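PDB 6SKI: putative type VI secretion protein from Escherichia coli, which probably acts as a phospholipase effector toxin of the type VI secretion system and is loaded on the spike by binding the TTR domain of VgrG. Local coordinates for residues Arg56-Arg67 with Asp497-Gly507; Met300-Gly308 with Ala458-Arg466. All blocks are in the same frame, centred on the assembly; numbering follows the deposited sequence.

Contact 1. Residues Arg56-Arg67 with Asp497-Gly507; sequences RLMKFNECSAAR and DGNLWVDPTTG
Ala66 and Pro504 bring their CA atoms to 5.2 Å at one end of this contact, whereas Leu57 and Asp497 hold theirs 7.9 Å apart at the other. A chain leaving helix 53-58 through a type I turn, Met58-Asn61, here lies along one side of a small antiparallel β-hairpin, 500-502 with 509-511. Strand alternation sets the side chains: Leu500 and Val502 point toward the turn and the loop after it, and Trp501 points away. The methyl CD1 of Leu500 sits over one face of the Phe60 ring in a CH-pi contact, 3.7 Å from the centroid and 16° off the ring normal, the two side chains approaching from opposite directions. The same methyl also touches Leu57, with Leu57 CD2 and Leu500 CD1 3.6 Å apart, and so serves two partners. Val502 divides its branches. With CG1 anti to the backbone N (chi1 -173°), that methyl meets Ala66 CB at 3.6 Å and also touches Ser64 OG, while CG2 approaches the Phe60 ring obliquely. Ile509 and Ile511 of the partner strand pack on Leu500, Ile509 also on Val502, and Leu146 of helix 144-154 covers Leu57. Polar groups work at the ends. Asp503 OD2 accepts from both the backbone N and OG1 of Thr506, an Asx motif that ties together the turn leading to Gly507. That glycine lies against the bent chain of Arg67, whose NH2 pairs with Glu62 OE1. Near the helix, Asp497 OD2 receives Asn499 ND2 on its syn side at 3.0 Å, 29° out of the carboxylate plane. Its other oxygen, OD1, lies at the edge of the Arg56 guanidinium, in its plane, forming a salt bridge of 3.5 Å to NH2.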
loop_
_atom_site.group_PDB
_atom_site.type_symbol
_atom_site.label_atom_id
_atom_site.label_comp_id
_atom_site.label_asym_id
_atom_site.label_seq_id
_atom_site.Cartn_x
_atom_site.Cartn_y
_atom_site.Cartn_z
ATOM N N ARG A 56 7.236 9.988 8.455
ATOM C CA ARG A 56 8.284 10.909 8.039
ATOM C C ARG A 56 9.475 10.843 8.983
ATOM O O ARG A 56 10.626 10.962 8.550
ATOM C CB ARG A 56 7.718 12.325 7.975
ATOM C CG ARG A 56 6.658 12.506 6.905
ATOM C CD ARG A 56 6.378 13.971 6.649
ATOM N NE ARG A 56 6.763 14.802 7.784
ATOM C CZ ARG A 56 5.900 15.325 8.648
ATOM N NH1 ARG A 56 4.602 15.100 8.508
ATOM N NH2 ARG A 56 6.334 16.070 9.654
ATOM N N LEU A 57 9.219 10.646 10.277
ATOM C CA LEU A 57 10.314 10.519 11.231
ATOM C C LEU A 57 10.996 9.165 11.126
ATOM O O LEU A 57 12.207 9.069 11.340
ATOM C CB LEU A 57 9.810 10.746 12.653
ATOM C CG LEU A 57 9.308 12.154 12.951
ATOM C CD1 LEU A 57 8.913 12.275 14.403
ATOM C CD2 LEU A 57 10.365 13.171 12.588
ATOM N N MET A 58 10.243 8.111 10.806
ATOM C CA MET A 58 10.861 6.824 10.517
ATOM C C MET A 58 11.845 6.943 9.370
ATOM O O MET A 58 12.859 6.239 9.342
ATOM C CB MET A 58 9.790 5.790 10.173
ATOM C CG MET A 58 9.603 4.705 11.203
ATOM S SD MET A 58 8.536 3.391 10.598
ATOM C CE MET A 58 9.724 2.320 9.800
ATOM N N LYS A 59 11.559 7.830 8.419
ATOM C CA LYS A 59 12.477 8.025 7.301
ATOM C C LYS A 59 13.820 8.604 7.749
ATOM O O LYS A 59 14.803 8.518 7.006
ATOM C CB LYS A 59 11.825 8.903 6.236
ATOM C CG LYS A 59 11.150 8.092 5.142
ATOM C CD LYS A 59 10.506 8.964 4.087
ATOM C CE LYS A 59 9.274 9.656 4.628
ATOM N NZ LYS A 59 8.783 10.701 3.692
ATOM N N PHE A 60 13.887 9.203 8.945
ATOM C CA PHE A 60 15.165 9.698 9.459
ATOM C C PHE A 60 16.187 8.585 9.617
ATOM O O PHE A 60 17.391 8.832 9.503
ATOM C CB PHE A 60 14.984 10.386 10.811
ATOM C CG PHE A 60 14.694 11.852 10.724
ATOM C CD1 PHE A 60 15.676 12.778 11.027
ATOM C CD2 PHE A 60 13.438 12.305 10.379
ATOM C CE1 PHE A 60 15.416 14.124 10.966
ATOM C CE2 PHE A 60 13.173 13.653 10.318
ATOM C CZ PHE A 60 14.162 14.563 10.613
ATOM N N ASN A 61 15.735 7.371 9.914
ATOM C CA ASN A 61 16.643 6.251 10.117
ATOM C C ASN A 61 17.488 6.013 8.872
ATOM O O ASN A 61 16.956 5.784 7.782
ATOM C CB ASN A 61 15.839 5.001 10.468
ATOM C CG ASN A 61 16.690 3.900 11.053
ATOM O OD1 ASN A 61 17.142 3.994 12.188
ATOM N ND2 ASN A 61 16.891 2.836 10.291
ATOM N N GLU A 62 18.810 6.109 9.041
ATOM C CA GLU A 62 19.800 5.838 7.999
ATOM C C GLU A 62 19.837 6.921 6.926
ATOM O O GLU A 62 20.666 6.858 6.014
ATOM C CB GLU A 62 19.567 4.469 7.349
ATOM C CG GLU A 62 19.505 3.315 8.329
ATOM C CD GLU A 62 20.864 2.950 8.886
ATOM O OE1 GLU A 62 21.881 3.292 8.249
ATOM O OE2 GLU A 62 20.918 2.322 9.961
ATOM N N CYS A 63 18.961 7.921 7.024
ATOM C CA CYS A 63 18.911 8.984 6.027
ATOM C C CYS A 63 18.963 10.378 6.635
ATOM O O CYS A 63 18.755 11.358 5.914
ATOM C CB CYS A 63 17.655 8.853 5.160
ATOM S SG CYS A 63 17.829 7.735 3.764
ATOM N N SER A 64 19.241 10.500 7.928
ATOM C CA SER A 64 19.366 11.816 8.529
ATOM C C SER A 64 20.635 12.500 8.036
ATOM O O SER A 64 21.565 11.862 7.539
ATOM C CB SER A 64 19.376 11.719 10.053
ATOM O OG SER A 64 20.282 10.728 10.497
ATOM N N ALA A 65 20.657 13.828 8.166
ATOM C CA ALA A 65 21.827 14.587 7.741
ATOM C C ALA A 65 23.065 14.203 8.535
ATOM O O ALA A 65 24.187 14.384 8.056
ATOM C CB ALA A 65 21.561 16.084 7.869
ATOM N N ALA A 66 22.887 13.681 9.750
ATOM C CA ALA A 66 24.028 13.313 10.576
ATOM C C ALA A 66 24.649 11.992 10.136
ATOM O O ALA A 66 25.868 11.820 10.230
ATOM C CB ALA A 66 23.615 13.243 12.045
ATOM N N ARG A 67 23.833 11.041 9.668
ATOM C CA ARG A 67 24.390 9.793 9.154
ATOM C C ARG A 67 25.224 10.041 7.907
ATOM O O ARG A 67 26.193 9.320 7.644
ATOM C CB ARG A 67 23.278 8.787 8.868
ATOM C CG ARG A 67 22.400 8.485 10.061
ATOM C CD ARG A 67 22.983 7.364 10.894
ATOM N NE ARG A 67 23.217 6.160 10.107
ATOM C CZ ARG A 67 23.633 5.008 10.619
ATOM N NH1 ARG A 67 23.864 4.904 11.921
ATOM N NH2 ARG A 67 23.819 3.959 9.830
ATOM N N ASP A 497 12.664 18.412 11.006
ATOM C CA ASP A 497 11.633 18.219 12.012
ATOM C C ASP A 497 12.159 18.701 13.353
ATOM O O ASP A 497 13.357 18.642 13.629
ATOM C CB ASP A 497 11.195 16.755 12.113
ATOM C CG ASP A 497 9.757 16.613 12.564
ATOM O OD1 ASP A 497 8.856 17.086 11.840
ATOM O OD2 ASP A 497 9.524 16.038 13.645
ATOM N N GLY A 498 11.243 19.164 14.199
ATOM C CA GLY A 498 11.596 19.618 15.527
ATOM C C GLY A 498 11.282 18.638 16.630
ATOM O O GLY A 498 11.348 19.013 17.808
ATOM N N ASN A 499 10.950 17.394 16.303
ATOM C CA ASN A 499 10.592 16.383 17.283
ATOM C C ASN A 499 11.712 15.385 17.526
ATOM O O ASN A 499 11.506 14.402 18.239
ATOM C CB ASN A 499 9.329 15.651 16.834
ATOM C CG ASN A 499 8.107 16.532 16.868
ATOM O OD1 ASN A 499 7.723 17.037 17.920
ATOM N ND2 ASN A 499 7.488 16.727 15.712
ATOM N N LEU A 500 12.889 15.617 16.954
ATOM C CA LEU A 500 14.003 14.694 17.078
ATOM C C LEU A 500 15.285 15.479 17.289
ATOM O O LEU A 500 15.404 16.638 16.887
ATOM C CB LEU A 500 14.156 13.810 15.832
ATOM C CG LEU A 500 12.999 12.940 15.347
ATOM C CD1 LEU A 500 13.434 12.160 14.125
ATOM C CD2 LEU A 500 12.529 11.994 16.433
ATOM N N TRP A 501 16.249 14.826 17.926
ATOM C CA TRP A 501 17.625 15.291 17.953
ATOM C C TRP A 501 18.508 14.121 17.559
ATOM O O TRP A 501 18.405 13.042 18.143
ATOM C CB TRP A 501 18.021 15.828 19.334
ATOM C CG TRP A 501 19.454 16.236 19.406
ATOM C CD1 TRP A 501 19.989 17.416 18.992
ATOM C CD2 TRP A 501 20.541 15.457 19.914
ATOM N NE1 TRP A 501 21.342 17.424 19.210
ATOM C CE2 TRP A 501 21.707 16.231 19.774
ATOM C CE3 TRP A 501 20.642 14.184 20.475
ATOM C CZ2 TRP A 501 22.956 15.772 20.174
ATOM C CZ3 TRP A 501 21.881 13.732 20.870
ATOM C CH2 TRP A 501 23.021 14.523 20.720
ATOM N N VAL A 502 19.371 14.325 16.574
ATOM C CA VAL A 502 20.234 13.266 16.071
ATOM C C VAL A 502 21.649 13.545 16.550
ATOM O O VAL A 502 22.144 14.671 16.418
ATOM C CB VAL A 502 20.171 13.161 14.539
ATOM C CG1 VAL A 502 20.935 11.945 14.070
ATOM C CG2 VAL A 502 18.731 13.095 14.076
ATOM N N ASP A 503 22.286 12.533 17.121
ATOM C CA ASP A 503 23.644 12.695 17.605
ATOM C C ASP A 503 24.574 12.952 16.423
ATOM O O ASP A 503 24.638 12.126 15.503
ATOM C CB ASP A 503 24.090 11.456 18.376
ATOM C CG ASP A 503 25.395 11.667 19.113
ATOM O OD1 ASP A 503 25.591 12.763 19.675
ATOM O OD2 ASP A 503 26.225 10.738 19.136
ATOM N N PRO A 504 25.294 14.073 16.402
ATOM C CA PRO A 504 26.143 14.378 15.241
ATOM C C PRO A 504 27.241 13.362 14.996
ATOM O O PRO A 504 27.691 13.217 13.854
ATOM C CB PRO A 504 26.711 15.758 15.597
ATOM C CG PRO A 504 26.662 15.785 17.090
ATOM C CD PRO A 504 25.341 15.161 17.390
ATOM N N THR A 505 27.686 12.649 16.025
ATOM C CA THR A 505 28.784 11.702 15.891
ATOM C C THR A 505 28.313 10.282 15.618
ATOM O O THR A 505 28.880 9.599 14.761
ATOM C CB THR A 505 29.644 11.712 17.157
ATOM O OG1 THR A 505 30.080 13.049 17.426
ATOM C CG2 THR A 505 30.855 10.817 16.984
ATOM N N THR A 506 27.280 9.827 16.321
ATOM C CA THR A 506 26.804 8.459 16.175
ATOM C C THR A 506 25.684 8.333 15.155
ATOM O O THR A 506 25.553 7.281 14.518
ATOM C CB THR A 506 26.316 7.927 17.524
ATOM O OG1 THR A 506 27.212 8.357 18.556
ATOM C CG2 THR A 506 26.271 6.411 17.515
ATOM N N GLY A 507 24.880 9.374 14.982
ATOM C CA GLY A 507 23.698 9.282 14.157
ATOM C C GLY A 507 22.497 8.700 14.860
ATOM O O GLY A 507 21.483 8.438 14.206
#

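Contact 2. Residues Met300-Gly308 with Ala458-Arg466; sequences MWPELALPG and AIAQGKAVR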
loop_
_atom_site.group_PDB
_atom_site.type_symbol
_atom_site.label_atom_id
_atom_site.label_comp_id
_atom_site.label_asym_id
_atom_site.label_seq_id
_atom_site.Cartn_x
_atom_site.Cartn_y
_atom_site.Cartn_z
ATOM N N MET A 300 10.044 -16.683 -8.653
ATOM C CA MET A 300 9.029 -17.518 -8.030
ATOM C C MET A 300 7.642 -17.270 -8.608
ATOM O O MET A 300 6.907 -18.221 -8.884
ATOM C CB MET A 300 9.020 -17.284 -6.516
ATOM C CG MET A 300 10.405 -17.182 -5.904
ATOM S SD MET A 300 11.280 -18.758 -5.880
ATOM C CE MET A 300 12.983 -18.202 -5.920
ATOM N N TRP A 301 7.272 -16.014 -8.798
ATOM C CA TRP A 301 5.978 -15.621 -9.337
ATOM C C TRP A 301 6.180 -14.632 -10.467
ATOM O O TRP A 301 7.252 -14.032 -10.599
ATOM C CB TRP A 301 5.109 -15.004 -8.232
ATOM C CG TRP A 301 4.646 -15.992 -7.223
ATOM C CD1 TRP A 301 5.166 -16.194 -5.983
ATOM C CD2 TRP A 301 3.570 -16.922 -7.366
ATOM N NE1 TRP A 301 4.478 -17.191 -5.340
ATOM C CE2 TRP A 301 3.493 -17.656 -6.170
ATOM C CE3 TRP A 301 2.663 -17.205 -8.389
ATOM C CZ2 TRP A 301 2.545 -18.649 -5.967
ATOM C CZ3 TRP A 301 1.724 -18.191 -8.187
ATOM C CH2 TRP A 301 1.672 -18.902 -6.986
ATOM N N PRO A 302 5.172 -14.445 -11.319
ATOM C CA PRO A 302 5.301 -13.481 -12.417
ATOM C C PRO A 302 5.490 -12.061 -11.905
ATOM O O PRO A 302 4.713 -11.564 -11.089
ATOM C CB PRO A 302 3.977 -13.644 -13.171
ATOM C CG PRO A 302 3.652 -15.073 -12.935
ATOM C CD PRO A 302 3.930 -15.221 -11.468
ATOM N N GLU A 303 6.539 -11.410 -12.397
ATOM C CA GLU A 303 6.891 -10.061 -11.979
ATOM C C GLU A 303 7.221 -9.247 -13.215
ATOM O O GLU A 303 8.059 -9.658 -14.023
ATOM C CB GLU A 303 8.081 -10.067 -11.020
ATOM C CG GLU A 303 8.581 -8.684 -10.676
ATOM C CD GLU A 303 9.337 -8.648 -9.372
ATOM O OE1 GLU A 303 8.845 -9.225 -8.388
ATOM O OE2 GLU A 303 10.426 -8.040 -9.329
ATOM N N LEU A 304 6.571 -8.100 -13.365
ATOM C CA LEU A 304 6.821 -7.199 -14.478
ATOM C C LEU A 304 7.532 -5.957 -13.974
ATOM O O LEU A 304 7.005 -5.236 -13.126
ATOM C CB LEU A 304 5.518 -6.810 -15.173
ATOM C CG LEU A 304 5.669 -5.879 -16.371
ATOM C CD1 LEU A 304 6.440 -6.553 -17.476
ATOM C CD2 LEU A 304 4.310 -5.445 -16.861
ATOM N N ALA A 305 8.724 -5.706 -14.501
ATOM C CA ALA A 305 9.430 -4.466 -14.240
ATOM C C ALA A 305 9.005 -3.443 -15.281
ATOM O O ALA A 305 9.160 -3.672 -16.484
ATOM C CB ALA A 305 10.941 -4.679 -14.281
ATOM N N LEU A 306 8.466 -2.319 -14.819
ATOM C CA LEU A 306 7.900 -1.335 -15.719
ATOM C C LEU A 306 8.552 0.017 -15.477
ATOM O O LEU A 306 8.798 0.393 -14.326
ATOM C CB LEU A 306 6.383 -1.229 -15.518
ATOM C CG LEU A 306 5.505 -1.208 -16.767
ATOM C CD1 LEU A 306 5.994 -2.223 -17.776
ATOM C CD2 LEU A 306 4.066 -1.492 -16.391
ATOM N N PRO A 307 8.855 0.763 -16.538
ATOM C CA PRO A 307 9.522 2.057 -16.367
ATOM C C PRO A 307 8.678 3.015 -15.543
ATOM O O PRO A 307 7.471 3.144 -15.752
ATOM C CB PRO A 307 9.698 2.547 -17.808
ATOM C CG PRO A 307 8.620 1.834 -18.552
ATOM C CD PRO A 307 8.657 0.465 -17.963
ATOM N N GLY A 308 9.319 3.676 -14.600
ATOM C CA GLY A 308 8.636 4.634 -13.753
ATOM C C GLY A 308 9.189 4.595 -12.348
ATOM O O GLY A 308 10.011 3.756 -11.993
ATOM N N ALA A 458 2.878 -2.449 -22.958
ATOM C CA ALA A 458 3.044 -2.802 -21.558
ATOM C C ALA A 458 2.124 -3.951 -21.185
ATOM O O ALA A 458 2.562 -4.924 -20.561
ATOM C CB ALA A 458 2.776 -1.589 -20.670
ATOM N N ILE A 459 0.866 -3.893 -21.627
ATOM C CA ILE A 459 -0.051 -4.988 -21.341
ATOM C C ILE A 459 0.488 -6.277 -21.934
ATOM O O ILE A 459 0.539 -7.314 -21.260
ATOM C CB ILE A 459 -1.463 -4.661 -21.860
ATOM C CG1 ILE A 459 -2.158 -3.679 -20.919
ATOM C CG2 ILE A 459 -2.285 -5.923 -22.003
ATOM C CD1 ILE A 459 -3.177 -2.804 -21.593
ATOM N N ALA A 460 0.985 -6.212 -23.172
ATOM C CA ALA A 460 1.559 -7.404 -23.777
ATOM C C ALA A 460 2.734 -7.899 -22.955
ATOM O O ALA A 460 2.855 -9.104 -22.696
ATOM C CB ALA A 460 1.984 -7.116 -25.214
ATOM N N GLN A 461 3.565 -6.974 -22.469
ATOM C CA GLN A 461 4.688 -7.375 -21.636
ATOM C C GLN A 461 4.202 -8.131 -20.416
ATOM O O GLN A 461 4.761 -9.178 -20.064
ATOM C CB GLN A 461 5.504 -6.151 -21.230
ATOM C CG GLN A 461 6.321 -5.572 -22.357
ATOM C CD GLN A 461 7.087 -4.348 -21.938
ATOM O OE1 GLN A 461 7.079 -3.969 -20.772
ATOM N NE2 GLN A 461 7.754 -3.716 -22.891
ATOM N N GLY A 462 3.113 -7.665 -19.803
ATOM C CA GLY A 462 2.570 -8.388 -18.671
ATOM C C GLY A 462 2.201 -9.804 -19.052
ATOM O O GLY A 462 2.612 -10.760 -18.388
ATOM N N LYS A 463 1.504 -9.962 -20.180
ATOM C CA LYS A 463 1.158 -11.300 -20.636
ATOM C C LYS A 463 2.408 -12.150 -20.776
ATOM O O LYS A 463 2.438 -13.305 -20.333
ATOM C CB LYS A 463 0.405 -11.228 -21.962
ATOM C CG LYS A 463 -0.936 -10.537 -21.867
ATOM C CD LYS A 463 -1.602 -10.434 -23.225
ATOM C CE LYS A 463 -2.907 -9.662 -23.140
ATOM N NZ LYS A 463 -3.845 -10.244 -22.142
ATOM N N ALA A 464 3.478 -11.564 -21.315
ATOM C CA ALA A 464 4.700 -12.325 -21.520
ATOM C C ALA A 464 5.254 -12.828 -20.196
ATOM O O ALA A 464 5.686 -13.980 -20.093
ATOM C CB ALA A 464 5.734 -11.475 -22.253
ATOM N N VAL A 465 5.244 -11.984 -19.163
ATOM C CA VAL A 465 5.762 -12.440 -17.878
ATOM C C VAL A 465 4.781 -13.405 -17.229
ATOM O O VAL A 465 5.170 -14.267 -16.433
ATOM C CB VAL A 465 6.108 -11.246 -16.969
ATOM C CG1 VAL A 465 6.802 -10.166 -17.773
ATOM C CG2 VAL A 465 4.885 -10.701 -16.277
ATOM N N ARG A 466 3.493 -13.282 -17.560
ATOM C CA ARG A 466 2.506 -14.195 -16.992
ATOM C C ARG A 466 2.529 -15.540 -17.705
ATOM O O ARG A 466 2.295 -16.582 -17.084
ATOM C CB ARG A 466 1.121 -13.562 -17.038
ATOM C CG ARG A 466 0.949 -12.469 -16.002
ATOM C CD ARG A 466 -0.501 -12.103 -15.792
ATOM N NE ARG A 466 -1.190 -11.875 -17.054
ATOM C CZ ARG A 466 -1.336 -10.679 -17.609
ATOM N NH1 ARG A 466 -0.833 -9.608 -17.013
ATOM N NH2 ARG A 466 -1.977 -10.552 -18.758
#
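Arg466, packed by its CA against Pro302 CB, has its NH2 gripped by two carboxylates, Glu430 and Asp426, and its guanidinium also makes a cation-pi contact with Phe280; these interactions tie the last turn of helix 452-466 to helix 416-431 and, through Phe280 of strand 278-284, to the central sheet. The arrangement is consistent with the α/β-hydrolase fold: the helix covers strand 303-306, which pairs in parallel with strand 278-284. The axes of the short strand and helix segments approach to 7.8 Å and run roughly antiparallel, at 149°. Between the two segments the contact is van der Waals, mostly of aliphatic groups. Leu304 crosses Val465 and Gln461 at about a right angle. Its CG stands anti to the backbone N (chi1 -179°), and from there the two methyls part. Leu304 CD1 reaches Val465 CG1 at 3.6 Å and also touches Gln461 CB. Leu304 CD2 lies 3.9 Å from Gly462 CA, where the helix presents bare backbone. Pro302 CB sits 3.5 Å from the carbonyl O of Val465, a plain van der Waals contact. Leu304 faces the helix while the preceding Glu303 points away, its carboxylate held by Ile297 N and the hydroxyl of Ser296, near but not touching a possible Ser-His-Asp triad. At the far end the amide of Gln461 is fixed by its NE2, which bonds to Gln472 O, and its OE1 rests 3.6 Å from the Leu306 methyl CD1.

In the fold
The two contacts lie on opposite sides of the chain's centre, with their centres 37 Å apart and nearest atoms about 17 Å apart, and contact 2 is nested within the long loop that contact 1 closes. They share no helix or strand. Contact 2 is buried and belongs to the main sheet, joining a strand to its covering helix through aliphatic groups. Contact 1 is only partly buried and joins a helix end and the loop after it to a small separate hairpin; it adds an aromatic face and a salt bridge between its own segments. Contact 1 thus has a buried apolar middle between polar ends, whereas contact 2 sends its charges to other elements.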